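Local atomic coordinates of hypothetical protein Atu3615 (Agrobacterium tumefaciens str. C58, PDB entry 1ZNP), a protein that is of unknown function but belongs to the DUF985 family of the cupin superfamily. Residues Asp60-Trp65 with Gln100-Ala105. Numbering follows the deposited sequence.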
ATOM      1  N   ASP A  60      -6.398  -5.424  19.697  1.00 25.60           N
ATOM      2  CA  ASP A  60      -7.230  -6.594  19.446  1.00 23.86           C
ATOM      3  C   ASP A  60      -8.374  -6.433  18.465  1.00 23.18           C
ATOM      4  O   ASP A  60      -9.393  -7.119  18.565  1.00 22.72           O
ATOM      5  CB  ASP A  60      -7.789  -7.066  20.777  1.00 23.93           C
ATOM      6  CG  ASP A  60      -8.371  -5.916  21.597  1.00 24.49           C
ATOM      7  OD1 ASP A  60      -8.262  -5.964  22.836  1.00 24.89           O
ATOM      8  OD2 ASP A  60      -8.940  -4.973  21.007  1.00 21.89           O
ATOM      9  N   ALA A  61      -8.213  -5.533  17.509  1.00 22.04           N
ATOM     10  CA  ALA A  61      -9.270  -5.328  16.541  1.00 18.75           C
ATOM     11  C   ALA A  61      -8.714  -4.725  15.276  1.00 17.79           C
ATOM     12  O   ALA A  61      -7.725  -3.991  15.311  1.00 15.11           O
ATOM     13  CB  ALA A  61     -10.337  -4.423  17.121  1.00 15.99           C
ATOM     14  N   VAL A  62      -9.366  -5.071  14.169  1.00 16.05           N
ATOM     15  CA  VAL A  62      -9.042  -4.598  12.841  1.00 15.98           C
ATOM     16  C   VAL A  62      -9.724  -3.240  12.616  1.00 17.41           C
ATOM     17  O   VAL A  62     -10.913  -3.063  12.904  1.00 14.64           O
ATOM     18  CB  VAL A  62      -9.584  -5.573  11.777  1.00 15.73           C
ATOM     19  CG1 VAL A  62      -9.443  -4.972  10.383  1.00 13.73           C
ATOM     20  CG2 VAL A  62      -8.855  -6.898  11.873  1.00 17.95           C
ATOM     21  N   GLU A  63      -8.974  -2.288  12.089  1.00 17.25           N
ATOM     22  CA  GLU A  63      -9.531  -0.986  11.817  1.00 19.69           C
ATOM     23  C   GLU A  63      -9.515  -0.722  10.315  1.00 20.31           C
ATOM     24  O   GLU A  63      -8.511  -0.947   9.647  1.00 21.43           O
ATOM     25  CB  GLU A  63      -8.731   0.086  12.553  1.00 23.05           C
ATOM     26  CG  GLU A  63      -9.201   1.501  12.253  1.00 29.36           C
ATOM     27  CD  GLU A  63      -8.793   2.487  13.327  1.00 31.19           C
ATOM     28  OE1 GLU A  63      -7.642   2.397  13.803  1.00 33.58           O
ATOM     29  OE2 GLU A  63      -9.625   3.352  13.682  1.00 32.83           O
ATOM     30  N   VAL A  64     -10.639  -0.272   9.776  1.00 19.89           N
ATOM     31  CA  VAL A  64     -10.701   0.024   8.362  1.00 18.51           C
ATOM     32  C   VAL A  64     -10.900   1.524   8.158  1.00 19.03           C
ATOM     33  O   VAL A  64     -11.810   2.132   8.741  1.00 18.75           O
ATOM     34  CB  VAL A  64     -11.859  -0.720   7.686  1.00 19.88           C
ATOM     35  CG1 VAL A  64     -11.917  -0.344   6.208  1.00 15.46           C
ATOM     36  CG2 VAL A  64     -11.692  -2.225   7.884  1.00 17.93           C
ATOM     37  N   TRP A  65     -10.044   2.109   7.326  1.00 17.99           N
ATOM     38  CA  TRP A  65     -10.116   3.534   7.024  1.00 18.75           C
ATOM     39  C   TRP A  65     -10.950   3.785   5.772  1.00 17.23           C
ATOM     40  O   TRP A  65     -10.885   3.023   4.809  1.00 18.82           O
ATOM     41  CB  TRP A  65      -8.705   4.108   6.838  1.00 17.82           C
ATOM     42  CG  TRP A  65      -7.928   4.290   8.117  1.00 20.14           C
ATOM     43  CD1 TRP A  65      -7.582   3.322   9.017  1.00 20.76           C
ATOM     44  CD2 TRP A  65      -7.359   5.512   8.607  1.00 21.03           C
ATOM     45  NE1 TRP A  65      -6.830   3.865  10.033  1.00 21.44           N
ATOM     46  CE2 TRP A  65      -6.679   5.207   9.807  1.00 20.55           C
ATOM     47  CE3 TRP A  65      -7.357   6.838   8.145  1.00 21.05           C
ATOM     48  CZ2 TRP A  65      -6.004   6.174  10.551  1.00 20.66           C
ATOM     49  CZ3 TRP A  65      -6.686   7.802   8.887  1.00 21.06           C
ATOM     50  CH2 TRP A  65      -6.017   7.463  10.077  1.00 21.33           C
ATOM     51  N   GLN A 100     -10.453   2.901   0.612  1.00 17.68           N
ATOM     52  CA  GLN A 100     -10.665   1.974   1.717  1.00 18.54           C
ATOM     53  C   GLN A 100      -9.390   1.188   1.916  1.00 17.37           C
ATOM     54  O   GLN A 100      -8.835   0.668   0.959  1.00 17.43           O
ATOM     55  CB  GLN A 100     -11.810   1.015   1.395  1.00 16.85           C
ATOM     56  CG  GLN A 100     -12.287   0.215   2.577  1.00 17.31           C
ATOM     57  CD  GLN A 100     -13.292  -0.835   2.180  1.00 19.75           C
ATOM     58  OE1 GLN A 100     -12.936  -1.986   1.912  1.00 20.92           O
ATOM     59  NE2 GLN A 100     -14.558  -0.443   2.119  1.00 18.71           N
ATOM     60  N   VAL A 101      -8.913   1.134   3.154  1.00 19.23           N
ATOM     61  CA  VAL A 101      -7.701   0.382   3.475  1.00 20.04           C
ATOM     62  C   VAL A 101      -7.855  -0.287   4.845  1.00 20.25           C
ATOM     63  O   VAL A 101      -8.317   0.327   5.820  1.00 17.01           O
ATOM     64  CB  VAL A 101      -6.442   1.281   3.439  1.00 17.96           C
ATOM     65  CG1 VAL A 101      -6.730   2.589   4.107  1.00 23.83           C
ATOM     66  CG2 VAL A 101      -5.293   0.597   4.138  1.00 18.87           C
ATOM     67  N   ILE A 102      -7.461  -1.557   4.886  1.00 18.92           N
ATOM     68  CA  ILE A 102      -7.578  -2.390   6.066  1.00 19.20           C
ATOM     69  C   ILE A 102      -6.344  -2.515   6.929  1.00 21.23           C
ATOM     70  O   ILE A 102      -5.409  -3.215   6.568  1.00 23.50           O
ATOM     71  CB  ILE A 102      -7.979  -3.825   5.687  1.00 18.39           C
ATOM     72  CG1 ILE A 102      -9.341  -3.821   5.003  1.00 18.74           C
ATOM     73  CG2 ILE A 102      -7.995  -4.705   6.913  1.00 17.60           C
ATOM     74  CD1 ILE A 102      -9.273  -3.302   3.603  1.00 25.43           C
ATOM     75  N   VAL A 103      -6.349  -1.866   8.088  1.00 21.33           N
ATOM     76  CA  VAL A 103      -5.220  -1.987   8.978  1.00 21.90           C
ATOM     77  C   VAL A 103      -5.497  -3.222   9.833  1.00 22.16           C
ATOM     78  O   VAL A 103      -6.438  -3.243  10.627  1.00 24.08           O
ATOM     79  CB  VAL A 103      -5.073  -0.756   9.899  1.00 22.79           C
ATOM     80  CG1 VAL A 103      -3.802  -0.893  10.744  1.00 20.29           C
ATOM     81  CG2 VAL A 103      -5.044   0.523   9.065  1.00 19.63           C
ATOM     82  N   PRO A 104      -4.701  -4.283   9.657  1.00 20.47           N
ATOM     83  CA  PRO A 104      -4.917  -5.492  10.449  1.00 20.21           C
ATOM     84  C   PRO A 104      -4.731  -5.216  11.945  1.00 19.78           C
ATOM     85  O   PRO A 104      -4.162  -4.196  12.330  1.00 18.11           O
ATOM     86  CB  PRO A 104      -3.890  -6.471   9.872  1.00 18.92           C
ATOM     87  CG  PRO A 104      -2.809  -5.587   9.394  1.00 21.63           C
ATOM     88  CD  PRO A 104      -3.550  -4.444   8.754  1.00 21.50           C
ATOM     89  N   ALA A 105      -5.225  -6.127  12.776  1.00 19.70           N
ATOM     90  CA  ALA A 105      -5.151  -5.991  14.226  1.00 19.72           C
ATOM     91  C   ALA A 105      -3.735  -5.975  14.798  1.00 21.06           C
ATOM     92  O   ALA A 105      -2.848  -6.689  14.335  1.00 20.66           O
ATOM     93  CB  ALA A 105      -5.966  -7.091  14.891  1.00 18.41           C
TER
HETATM   94  O   HOH W   1      -5.739  -2.415  13.704  1.00 19.27           O
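Trp65 and Val103 project together from the same face of two antiparallel strands, and a chi1 of -75° swings the indole beside its own backbone N, bringing CD1 of Trp65 to 3.8 Å from CG2 of Val103. The CB of Trp65 rests 3.7 Å from CG1 of Val101. These residues and Glu63 share the buried face, whereas Val64 and Ile102 occupy the more open one. There Val64 divides its branches: CG1 packs against CG of Gln100 at 3.7 Å and CG2 runs alongside CG1 of Ile102. Val62, with CG1 anti to its N (chi1 171°), reaches CG2 of Ile102 obliquely at 3.8 Å, while its CG2 turns to the CB of Ala105.

The backbone behind these side chains is a classic antiparallel ladder. Two hydrogen-bonded pairs, Glu63 with Val103 and Trp65 with Val101, flank the non-hydrogen-bonded pair Val64 with Ile102; the bond from Trp65 N to Val101 O measures 2.9 Å. Beyond the ladder a water sits within hydrogen-bonding reach of Ala61 O (3.0 Å) and Pro104 O (2.7 Å), linking the chains where regular pairing stops, though it has more acceptors nearby than protons to give.

Gln109, on strand 108-113, bonds both Trp65 NE1 and Glu63 OE1, tying their polar ends together. Within this cupin-family sheet, strand 63-68 lies between strands 117-124 and 97-103, and Leu75 of strand 73-78 packs on Trp65 and Val101 from the buried side.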